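Local coordinates for protein response regulator (Helicobacter pylori, PDB 2PLN) that probably acts as an orphan response regulator that controls transcription by binding promoter DNA, and is represented here by its receiver domain, at residues Glu33-Lys36 with Gly37-Lys41; Gly54-Leu57 with Met58-Asn62; Ser78-Lys81 with Glu82-Ser86; Glu99-Val102 with His103-Gln107. All coordinates share one frame; numbering follows the deposited sequence.

How the interactions relate
Along the chain from the N terminus the four interactions follow in series, none enclosing or crossing another; each joins adjoining segments, so none closes a loop, and the contacts are i to i+3 and i to i+4 along one helix. Interaction 1 lies at the end of helix 28-40, interaction 2 ends helix 51-60, interaction 3 ends helix 73-83 and interaction 4 runs through helix 98-106, four of the five helices around the parallel sheet of this CheY-like domain. Interactions 2 and 3 touch, through the salt bridges Glu-55 to Arg-79 and Asp-59 to Lys-83; interactions 3 and 4 meet more lightly, where Gln-107 packs on Ser-78 and Lys-81. Interaction 1 stands apart from the others.

Interaction 1 (Glu33-Lys36 with Gly37-Lys41); sequences EIEK and GLNVK
Ile-34 and Leu-38 lie side by side and point the same way, one turn apart on the helix, with Ile-34 CG2 3.9 Å from Leu-38 CD1. Both side chains share the same first torsion, Ile-34 CG1 and Leu-38 CG (chi1 -68°) standing anti to the carbonyl carbon; the second branch of the isoleucine, CG2, is then the one that meets the leucine, and Leu-38 CG lies 3.3 Å from the carbonyl oxygen Ile-34 O. Two branched apolar residues suit this face because it is buried. On the next ridge Glu-35 and Asn-39 run at a slant to each other. Glu-35 has an extended chain, and the nearer meeting is of Asn-39 CG with the backbone oxygen Glu-35 O, at 3.2 Å. Beneath them run regular i to i+4 bonds, among them Gly-37 N to Glu-33 O and Leu-38 N to Ile-34 O, the latter at 2.8 Å. The last, Val-40 N to Lys-36 O, is longer at 3.2 Å, as the helix nears its end. In the fold, Ile-34 and Leu-38 face inward onto Leu-23 of strand 20-24 and onto Ile-120 and Ile-127 of helix 120-130, while Glu-35 packs against Ala-45 and Val-47 of strand 44-48.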
loop_
_atom_site.group_PDB
_atom_site.type_symbol
_atom_site.label_atom_id
_atom_site.label_comp_id
_atom_site.label_asym_id
_atom_site.label_seq_id
_atom_site.Cartn_x
_atom_site.Cartn_y
_atom_site.Cartn_z
ATOM N N GLU A 33 6.278 16.471 -12.071
ATOM C CA GLU A 33 6.504 15.162 -12.642
ATOM C C GLU A 33 5.409 14.177 -12.253
ATOM O O GLU A 33 4.953 13.410 -13.092
ATOM C CB GLU A 33 7.860 14.630 -12.195
ATOM C CG GLU A 33 9.034 15.235 -12.959
ATOM C CD GLU A 33 10.362 15.071 -12.222
ATOM O OE1 GLU A 33 10.365 14.650 -11.048
ATOM O OE2 GLU A 33 11.424 15.393 -12.802
ATOM N N ILE A 34 4.937 14.258 -11.008
ATOM C CA ILE A 34 3.859 13.335 -10.575
ATOM C C ILE A 34 2.534 13.707 -11.252
ATOM O O ILE A 34 1.837 12.841 -11.762
ATOM C CB ILE A 34 3.705 13.324 -9.034
ATOM C CG1 ILE A 34 5.037 12.946 -8.350
ATOM C CG2 ILE A 34 2.564 12.377 -8.616
ATOM C CD1 ILE A 34 5.026 13.268 -6.883
ATOM N N GLU A 35 2.192 15.003 -11.252
ATOM C CA GLU A 35 0.999 15.474 -11.982
ATOM C C GLU A 35 0.978 15.004 -13.453
ATOM O O GLU A 35 -0.040 14.464 -13.931
ATOM C CB GLU A 35 0.893 16.985 -11.921
ATOM C CG GLU A 35 -0.292 17.496 -12.719
ATOM C CD GLU A 35 -0.491 18.984 -12.562
ATOM O OE1 GLU A 35 -1.335 19.546 -13.289
ATOM O OE2 GLU A 35 0.180 19.581 -11.713
ATOM N N LYS A 36 2.085 15.209 -14.168
ATOM C CA LYS A 36 2.192 14.743 -15.567
ATOM C C LYS A 36 1.990 13.222 -15.676
ATOM O O LYS A 36 1.292 12.743 -16.571
ATOM C CB LYS A 36 3.551 15.168 -16.169
ATOM C CG LYS A 36 3.773 14.827 -17.652
ATOM C CD LYS A 36 5.062 15.517 -18.200
ATOM C CE LYS A 36 5.907 14.600 -19.089
ATOM N NZ LYS A 36 7.217 15.237 -19.512
ATOM N N GLY A 37 2.605 12.464 -14.762
ATOM C CA GLY A 37 2.429 11.007 -14.719
ATOM C C GLY A 37 0.983 10.630 -14.492
ATOM O O GLY A 37 0.439 9.711 -15.130
ATOM N N LEU A 38 0.327 11.345 -13.585
ATOM C CA LEU A 38 -1.082 11.043 -13.315
ATOM C C LEU A 38 -1.944 11.375 -14.515
ATOM O O LEU A 38 -2.884 10.646 -14.825
ATOM C CB LEU A 38 -1.576 11.790 -12.078
ATOM C CG LEU A 38 -0.949 11.323 -10.772
ATOM C CD1 LEU A 38 -1.223 12.422 -9.715
ATOM C CD2 LEU A 38 -1.470 9.919 -10.396
ATOM N N ASN A 39 -1.646 12.500 -15.164
ATOM C CA ASN A 39 -2.364 12.879 -16.385
ATOM C C ASN A 39 -2.331 11.768 -17.424
ATOM O O ASN A 39 -3.299 11.575 -18.140
ATOM C CB ASN A 39 -1.760 14.135 -17.016
ATOM C CG ASN A 39 -2.097 15.378 -16.273
ATOM O OD1 ASN A 39 -2.981 15.405 -15.379
ATOM N ND2 ASN A 39 -1.399 16.441 -16.622
ATOM N N VAL A 40 -1.209 11.052 -17.513
ATOM C CA VAL A 40 -1.097 9.918 -18.450
ATOM C C VAL A 40 -2.252 8.926 -18.339
ATOM O O VAL A 40 -2.725 8.418 -19.349
ATOM C CB VAL A 40 0.258 9.191 -18.291
ATOM C CG1 VAL A 40 0.285 7.874 -19.062
ATOM C CG2 VAL A 40 1.360 10.087 -18.744
ATOM N N LYS A 41 -2.708 8.670 -17.115
ATOM C CA LYS A 41 -3.795 7.719 -16.839
ATOM C C LYS A 41 -5.178 8.344 -16.760
ATOM O O LYS A 41 -6.142 7.693 -16.344
ATOM C CB LYS A 41 -3.503 6.963 -15.542
ATOM C CG LYS A 41 -2.347 5.992 -15.691
ATOM C CD LYS A 41 -2.600 4.884 -16.735
ATOM C CE LYS A 41 -1.283 4.177 -17.024
ATOM N NZ LYS A 41 -1.360 2.898 -17.791
#

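Interaction 2 (Gly54-Leu57 with Met58-Asn62); sequences GEYL and MDIRN
From Leu-57 O the backbone bonds run both to Arg-61 N, at 2.8 Å and nearly straight off the carbonyl, and to Ile-60 N, at 3.0 Å from well above the carbonyl plane, so i to i+3 bonds join the i to i+4 pattern. This is the fraying C-terminal turn of helix 51-60 in the CheY-like receiver fold. Tyr-56 O shows the same change, taking Asp-59 N at 2.9 Å and only weakly Ile-60 N. Outside, the Tyr-56 ring and Ile-60 pass each other at a slant, CD1 of Ile-60 coming 3.5 Å from CE2 of the tyrosine. The isoleucine places CG1 between its backbone N and carbonyl carbon (chi1 62°), a crowded position that turns both CD1 and CG2 to the ring; packed together, the two bury part of each other's apolar surface on an otherwise exposed side. On the inner side, the selenomethionine Met-58 folds its CE back to 3.2 Å from Gly-54 O and packs on Phe-76 and Ile-80 of helix 73-83. Asp-59 instead turns its carboxylate to Lys-83 of that helix. Arg-61 runs extended beside Leu-57 to a salt bridge with Asp-46, and Leu-57 CD2 sits over the centre of one guanidinium face, 3.6 Å from Arg-61 CZ.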
loop_
_atom_site.group_PDB
_atom_site.type_symbol
_atom_site.label_atom_id
_atom_site.label_comp_id
_atom_site.label_asym_id
_atom_site.label_seq_id
_atom_site.Cartn_x
_atom_site.Cartn_y
_atom_site.Cartn_z
ATOM N N GLY A 54 -3.529 22.937 1.071
ATOM C CA GLY A 54 -4.121 21.636 0.742
ATOM C C GLY A 54 -5.332 21.283 1.579
ATOM O O GLY A 54 -6.359 20.852 1.052
ATOM N N GLU A 55 -5.238 21.474 2.891
ATOM C CA GLU A 55 -6.353 21.163 3.751
ATOM C C GLU A 55 -7.592 21.992 3.391
ATOM O O GLU A 55 -8.702 21.468 3.341
ATOM C CB GLU A 55 -5.971 21.401 5.192
ATOM C CG GLU A 55 -6.866 20.673 6.147
ATOM C CD GLU A 55 -6.456 20.843 7.593
ATOM O OE1 GLU A 55 -5.331 21.314 7.897
ATOM O OE2 GLU A 55 -7.290 20.497 8.428
ATOM N N TYR A 56 -7.370 23.275 3.134
ATOM C CA TYR A 56 -8.418 24.181 2.685
ATOM C C TYR A 56 -8.995 23.759 1.342
ATOM O O TYR A 56 -10.207 23.694 1.196
ATOM C CB TYR A 56 -7.908 25.625 2.626
ATOM C CG TYR A 56 -8.888 26.550 1.915
ATOM C CD1 TYR A 56 -9.989 27.113 2.578
ATOM C CD2 TYR A 56 -8.728 26.833 0.567
ATOM C CE1 TYR A 56 -10.885 27.950 1.900
ATOM C CE2 TYR A 56 -9.618 27.653 -0.105
ATOM C CZ TYR A 56 -10.678 28.217 0.561
ATOM O OH TYR A 56 -11.543 29.021 -0.169
ATOM N N LEU A 57 -8.135 23.482 0.370
ATOM C CA LEU A 57 -8.612 22.989 -0.948
ATOM C C LEU A 57 -9.590 21.821 -0.836
ATOM O O LEU A 57 -10.569 21.762 -1.577
ATOM C CB LEU A 57 -7.441 22.598 -1.820
ATOM C CG LEU A 57 -6.613 23.785 -2.348
ATOM C CD1 LEU A 57 -5.415 23.271 -3.185
ATOM C CD2 LEU A 57 -7.486 24.736 -3.195
HETATM N N MSE A 58 -9.311 20.887 0.071
HETATM C CA MSE A 58 -10.193 19.734 0.276
HETATM C C MSE A 58 -11.613 20.101 0.700
HETATM O O MSE A 58 -12.547 19.345 0.474
HETATM C CB MSE A 58 -9.537 18.713 1.211
HETATM C CG MSE A 58 -8.463 17.960 0.479
HETATM SE SE MSE A 58 -7.591 16.726 1.613
HETATM C CE MSE A 58 -6.334 17.866 2.267
ATOM N N ASP A 59 -11.765 21.289 1.284
ATOM C CA ASP A 59 -13.061 21.764 1.718
ATOM C C ASP A 59 -13.833 22.415 0.599
ATOM O O ASP A 59 -15.028 22.514 0.669
ATOM C CB ASP A 59 -12.895 22.753 2.869
ATOM C CG ASP A 59 -12.638 22.054 4.188
ATOM O OD1 ASP A 59 -12.967 20.852 4.320
ATOM O OD2 ASP A 59 -12.098 22.626 5.138
ATOM N N ILE A 60 -13.133 22.905 -0.409
ATOM C CA ILE A 60 -13.805 23.621 -1.487
ATOM C C ILE A 60 -13.853 22.879 -2.828
ATOM O O ILE A 60 -14.566 23.305 -3.744
ATOM C CB ILE A 60 -13.239 25.048 -1.656
ATOM C CG1 ILE A 60 -11.756 25.045 -2.026
ATOM C CG2 ILE A 60 -13.466 25.880 -0.377
ATOM C CD1 ILE A 60 -11.314 26.238 -2.873
ATOM N N ARG A 61 -13.055 21.828 -2.967
ATOM C CA ARG A 61 -13.040 20.998 -4.171
ATOM C C ARG A 61 -13.174 19.553 -3.738
ATOM O O ARG A 61 -12.770 19.187 -2.633
ATOM C CB ARG A 61 -11.698 21.115 -4.897
ATOM C CG ARG A 61 -11.339 22.524 -5.290
ATOM C CD ARG A 61 -10.093 22.629 -6.098
ATOM N NE ARG A 61 -9.737 24.026 -6.262
ATOM C CZ ARG A 61 -8.538 24.452 -6.586
ATOM N NH1 ARG A 61 -7.552 23.571 -6.763
ATOM N NH2 ARG A 61 -8.311 25.759 -6.712
ATOM N N ASN A 62 -13.672 18.710 -4.625
ATOM C CA ASN A 62 -13.832 17.319 -4.268
ATOM C C ASN A 62 -12.684 16.490 -4.844
ATOM O O ASN A 62 -12.602 16.301 -6.071
ATOM C CB ASN A 62 -15.184 16.816 -4.764
ATOM C CG ASN A 62 -16.358 17.414 -3.975
ATOM O OD1 ASN A 62 -16.280 17.602 -2.739
ATOM N ND2 ASN A 62 -17.442 17.712 -4.680
#

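Interaction 3 (Ser78-Lys81 with Glu82-Ser86); sequences SRIK and EKHSS
The imidazole of His-84 meets Ile-80 at its edge, where the methyl CD1 of the isoleucine lies in the ring plane, 3.8 Å from His-84 ND1. One face of the ring carries CG of the preceding Lys-83, displaced toward the rim. Ile-80 and His-84 slant across one another, and His-84 CB also rests 3.4 Å from Ile-80 O. That oxygen takes the last bond of helix 73-83, a short 2.6 Å from His-84 N, and His-84 is the first residue to leave helical backbone angles. Beyond it, Ser-85 CA makes a 3.5 Å C-H...O contact with Lys-81 O, and Ser-85 CB lies equally near that oxygen. On the outer side Glu-82 places CG between its backbone N and carbonyl carbon (chi1 66°), pressing this methylene to 3.0 Å from Arg-79 O and leaving the carboxylate to run back beside the preceding turn. There a water bridges Ser-78 OG, at 2.9 Å, and Glu-82 OE2, the latter bond weak, so two polar side chains suited to the surface are joined through solvent. The turn thus combines an apolar inner side, where Ile-80 packs on Val-89 of strand 88-93, with long basic side chains whose salt-bridge partners lie elsewhere: Arg-79 and Lys-83 reach helix 51-60, and Lys-81, bent along its chain, reaches Asp-110. The nearby carboxylates would be expected to stabilise the charged form of the two lysines.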
loop_
_atom_site.group_PDB
_atom_site.type_symbol
_atom_site.label_atom_id
_atom_site.label_comp_id
_atom_site.label_asym_id
_atom_site.label_seq_id
_atom_site.Cartn_x
_atom_site.Cartn_y
_atom_site.Cartn_z
ATOM N N SER A 78 -5.177 12.334 10.427
ATOM C CA SER A 78 -6.314 12.163 11.312
ATOM C C SER A 78 -7.433 13.201 11.060
ATOM O O SER A 78 -8.593 12.847 11.063
ATOM C CB SER A 78 -5.856 12.208 12.773
ATOM O OG SER A 78 -6.961 11.919 13.597
ATOM N N ARG A 79 -7.074 14.468 10.845
ATOM C CA ARG A 79 -8.105 15.505 10.584
ATOM C C ARG A 79 -8.922 15.202 9.339
ATOM O O ARG A 79 -10.165 15.325 9.343
ATOM C CB ARG A 79 -7.501 16.895 10.439
ATOM C CG ARG A 79 -7.029 17.523 11.706
ATOM C CD ARG A 79 -6.803 19.009 11.570
ATOM N NE ARG A 79 -5.831 19.373 10.534
ATOM C CZ ARG A 79 -4.508 19.290 10.686
ATOM N NH1 ARG A 79 -3.970 18.840 11.827
ATOM N NH2 ARG A 79 -3.714 19.642 9.698
ATOM N N ILE A 80 -8.240 14.748 8.283
ATOM C CA ILE A 80 -8.888 14.461 6.987
ATOM C C ILE A 80 -9.717 13.193 7.049
ATOM O O ILE A 80 -10.822 13.117 6.467
ATOM C CB ILE A 80 -7.800 14.351 5.846
ATOM C CG1 ILE A 80 -7.130 15.699 5.619
ATOM C CG2 ILE A 80 -8.426 13.782 4.539
ATOM C CD1 ILE A 80 -8.075 16.820 5.315
ATOM N N LYS A 81 -9.187 12.187 7.726
ATOM C CA LYS A 81 -9.907 10.917 7.925
ATOM C C LYS A 81 -11.200 11.132 8.709
ATOM O O LYS A 81 -12.175 10.380 8.537
ATOM C CB LYS A 81 -9.035 9.883 8.650
ATOM C CG LYS A 81 -7.898 9.237 7.811
ATOM C CD LYS A 81 -8.288 8.961 6.369
ATOM C CE LYS A 81 -9.034 7.655 6.115
ATOM N NZ LYS A 81 -8.654 7.095 4.732
ATOM N N GLU A 82 -11.201 12.137 9.579
ATOM C CA GLU A 82 -12.412 12.430 10.329
ATOM C C GLU A 82 -13.387 13.277 9.516
ATOM O O GLU A 82 -14.587 12.975 9.464
ATOM C CB GLU A 82 -12.141 12.974 11.751
ATOM C CG GLU A 82 -11.467 14.330 11.891
ATOM C CD GLU A 82 -11.721 15.036 13.244
ATOM O OE1 GLU A 82 -12.715 14.683 13.945
ATOM O OE2 GLU A 82 -10.931 15.971 13.601
ATOM N N LYS A 83 -12.869 14.287 8.831
ATOM C CA LYS A 83 -13.717 15.203 8.065
ATOM C C LYS A 83 -14.161 14.702 6.683
ATOM O O LYS A 83 -15.306 14.961 6.253
ATOM C CB LYS A 83 -13.031 16.558 7.918
ATOM C CG LYS A 83 -13.974 17.664 7.448
ATOM C CD LYS A 83 -13.314 19.020 7.512
ATOM C CE LYS A 83 -14.386 20.113 7.317
ATOM N NZ LYS A 83 -13.748 21.420 7.458
ATOM N N HIS A 84 -13.257 14.006 5.999
ATOM C CA HIS A 84 -13.402 13.593 4.608
ATOM C C HIS A 84 -13.133 12.085 4.514
ATOM O O HIS A 84 -12.167 11.648 3.884
ATOM C CB HIS A 84 -12.381 14.349 3.741
ATOM C CG HIS A 84 -12.611 15.823 3.663
ATOM N ND1 HIS A 84 -11.706 16.744 4.149
ATOM C CD2 HIS A 84 -13.621 16.539 3.119
ATOM C CE1 HIS A 84 -12.165 17.963 3.929
ATOM N NE2 HIS A 84 -13.327 17.865 3.306
ATOM N N SER A 85 -14.001 11.278 5.134
ATOM C CA SER A 85 -13.663 9.872 5.396
ATOM C C SER A 85 -13.403 9.000 4.162
ATOM O O SER A 85 -12.558 8.097 4.211
ATOM C CB SER A 85 -14.689 9.218 6.319
ATOM O OG SER A 85 -15.921 9.926 6.282
ATOM N N SER A 86 -14.106 9.278 3.059
ATOM C CA SER A 86 -13.934 8.487 1.848
ATOM C C SER A 86 -12.718 8.880 0.997
ATOM O O SER A 86 -12.412 8.213 0.006
ATOM C CB SER A 86 -15.199 8.574 0.988
ATOM O OG SER A 86 -15.406 9.922 0.627
HETATM O O HOH W 1 -8.757 14.183 14.113
#

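Interaction 4 (Glu99-Val102 with His103-Gln107); sequences EEEV and HAFEQ
Glu-101 and Phe-105 form the tightly packed side of this helical turn, lying side by side and pointing the same way. Glu-101 OE2 sits at the edge of the phenyl ring, in its plane and 3.7 Å from CE2, with the carboxylate turned 30° from the ring. An aromatic edge, slightly positive, suits a carboxylate oxygen, and the ring CD2 comes 3.3 Å from the backbone oxygen Glu-101 O. Next to them Val-102 CG1 packs on the carboxylate of exposed Glu-106, 3.4 Å from OE2. The solvent side is looser: Glu-99 and His-103 slant across each other, CG to CE1 4.0 Å, and a water spans them, giving a 2.6 Å hydrogen bond to Glu-99 OE2 and meeting His-103 ND1 at 3.1 Å in the ring plane. The histidine takes this place by turning CG anti to its carbonyl carbon (chi1 -81°), which lays one ring face over Glu-99 O. Glu-101 also forms salt bridges to Arg-118 and Arg-126 of the second subunit. Val-102 and Phe-105 pack on Ala-125 and Ala-129 in helix 120-130 of that subunit, whereas small Ala-104 lies against Tyr-112 of strand 111-114 and Leu-74 of helix 73-83 in its own chain.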
loop_
_atom_site.group_PDB
_atom_site.type_symbol
_atom_site.label_atom_id
_atom_site.label_comp_id
_atom_site.label_asym_id
_atom_site.label_seq_id
_atom_site.Cartn_x
_atom_site.Cartn_y
_atom_site.Cartn_z
ATOM N N GLU A 99 8.720 3.660 13.150
ATOM C CA GLU A 99 7.804 4.326 14.067
ATOM C C GLU A 99 6.747 5.180 13.362
ATOM O O GLU A 99 5.561 5.105 13.693
ATOM C CB GLU A 99 8.600 5.202 15.032
ATOM C CG GLU A 99 7.778 5.792 16.163
ATOM C CD GLU A 99 8.190 7.219 16.463
ATOM O OE1 GLU A 99 8.720 7.444 17.573
ATOM O OE2 GLU A 99 8.010 8.106 15.583
ATOM N N GLU A 100 7.178 5.995 12.401
ATOM C CA GLU A 100 6.260 6.862 11.690
ATOM C C GLU A 100 5.338 6.077 10.737
ATOM O O GLU A 100 4.183 6.445 10.559
ATOM C CB GLU A 100 7.001 7.959 10.942
ATOM C CG GLU A 100 6.050 8.974 10.310
ATOM C CD GLU A 100 6.761 9.991 9.443
ATOM O OE1 GLU A 100 7.448 9.601 8.471
ATOM O OE2 GLU A 100 6.603 11.184 9.750
ATOM N N GLU A 101 5.856 5.024 10.114
ATOM C CA GLU A 101 5.005 4.108 9.313
ATOM C C GLU A 101 3.866 3.510 10.140
ATOM O O GLU A 101 2.676 3.547 9.741
ATOM C CB GLU A 101 5.857 3.026 8.671
ATOM C CG GLU A 101 5.064 2.086 7.770
ATOM C CD GLU A 101 5.915 1.363 6.766
ATOM O OE1 GLU A 101 7.147 1.376 6.882
ATOM O OE2 GLU A 101 5.349 0.767 5.845
ATOM N N VAL A 102 4.214 2.961 11.307
ATOM C CA VAL A 102 3.192 2.402 12.193
ATOM C C VAL A 102 2.139 3.458 12.551
ATOM O O VAL A 102 0.937 3.193 12.474
ATOM C CB VAL A 102 3.824 1.789 13.481
ATOM C CG1 VAL A 102 2.748 1.419 14.514
ATOM C CG2 VAL A 102 4.672 0.591 13.118
ATOM N N HIS A 103 2.595 4.647 12.943
ATOM C CA HIS A 103 1.692 5.732 13.319
ATOM C C HIS A 103 0.774 6.115 12.159
ATOM O O HIS A 103 -0.417 6.289 12.360
ATOM C CB HIS A 103 2.456 6.974 13.773
ATOM C CG HIS A 103 2.930 6.906 15.194
ATOM N ND1 HIS A 103 4.034 7.604 15.642
ATOM C CD2 HIS A 103 2.449 6.232 16.267
ATOM C CE1 HIS A 103 4.213 7.357 16.930
ATOM N NE2 HIS A 103 3.260 6.536 17.337
ATOM N N ALA A 104 1.330 6.236 10.954
ATOM C CA ALA A 104 0.550 6.666 9.798
ATOM C C ALA A 104 -0.574 5.687 9.561
ATOM O O ALA A 104 -1.706 6.078 9.380
ATOM C CB ALA A 104 1.439 6.790 8.546
ATOM N N PHE A 105 -0.262 4.403 9.588
ATOM C CA PHE A 105 -1.301 3.397 9.394
ATOM C C PHE A 105 -2.317 3.386 10.530
ATOM O O PHE A 105 -3.535 3.298 10.294
ATOM C CB PHE A 105 -0.673 2.035 9.203
ATOM C CG PHE A 105 -0.157 1.807 7.814
ATOM C CD1 PHE A 105 -1.043 1.873 6.692
ATOM C CD2 PHE A 105 1.166 1.473 7.604
ATOM C CE1 PHE A 105 -0.572 1.645 5.380
ATOM C CE2 PHE A 105 1.659 1.236 6.286
ATOM C CZ PHE A 105 0.780 1.311 5.183
ATOM N N GLU A 106 -1.823 3.493 11.756
ATOM C CA GLU A 106 -2.722 3.536 12.901
ATOM C C GLU A 106 -3.649 4.763 12.857
ATOM O O GLU A 106 -4.834 4.652 13.186
ATOM C CB GLU A 106 -1.945 3.398 14.217
ATOM C CG GLU A 106 -1.349 1.987 14.383
ATOM C CD GLU A 106 -0.590 1.808 15.691
ATOM O OE1 GLU A 106 -0.371 2.821 16.398
ATOM O OE2 GLU A 106 -0.211 0.650 15.995
ATOM N N GLN A 107 -3.134 5.900 12.383
ATOM C CA GLN A 107 -3.916 7.122 12.176
ATOM C C GLN A 107 -4.912 7.035 11.012
ATOM O O GLN A 107 -5.740 7.932 10.840
ATOM C CB GLN A 107 -2.985 8.291 11.874
ATOM C CG GLN A 107 -2.057 8.688 12.982
ATOM C CD GLN A 107 -2.729 9.590 13.948
ATOM O OE1 GLN A 107 -3.416 9.125 14.868
ATOM N NE2 GLN A 107 -2.559 10.892 13.752
HETATM O O HOH W 2 6.185 9.197 14.052
#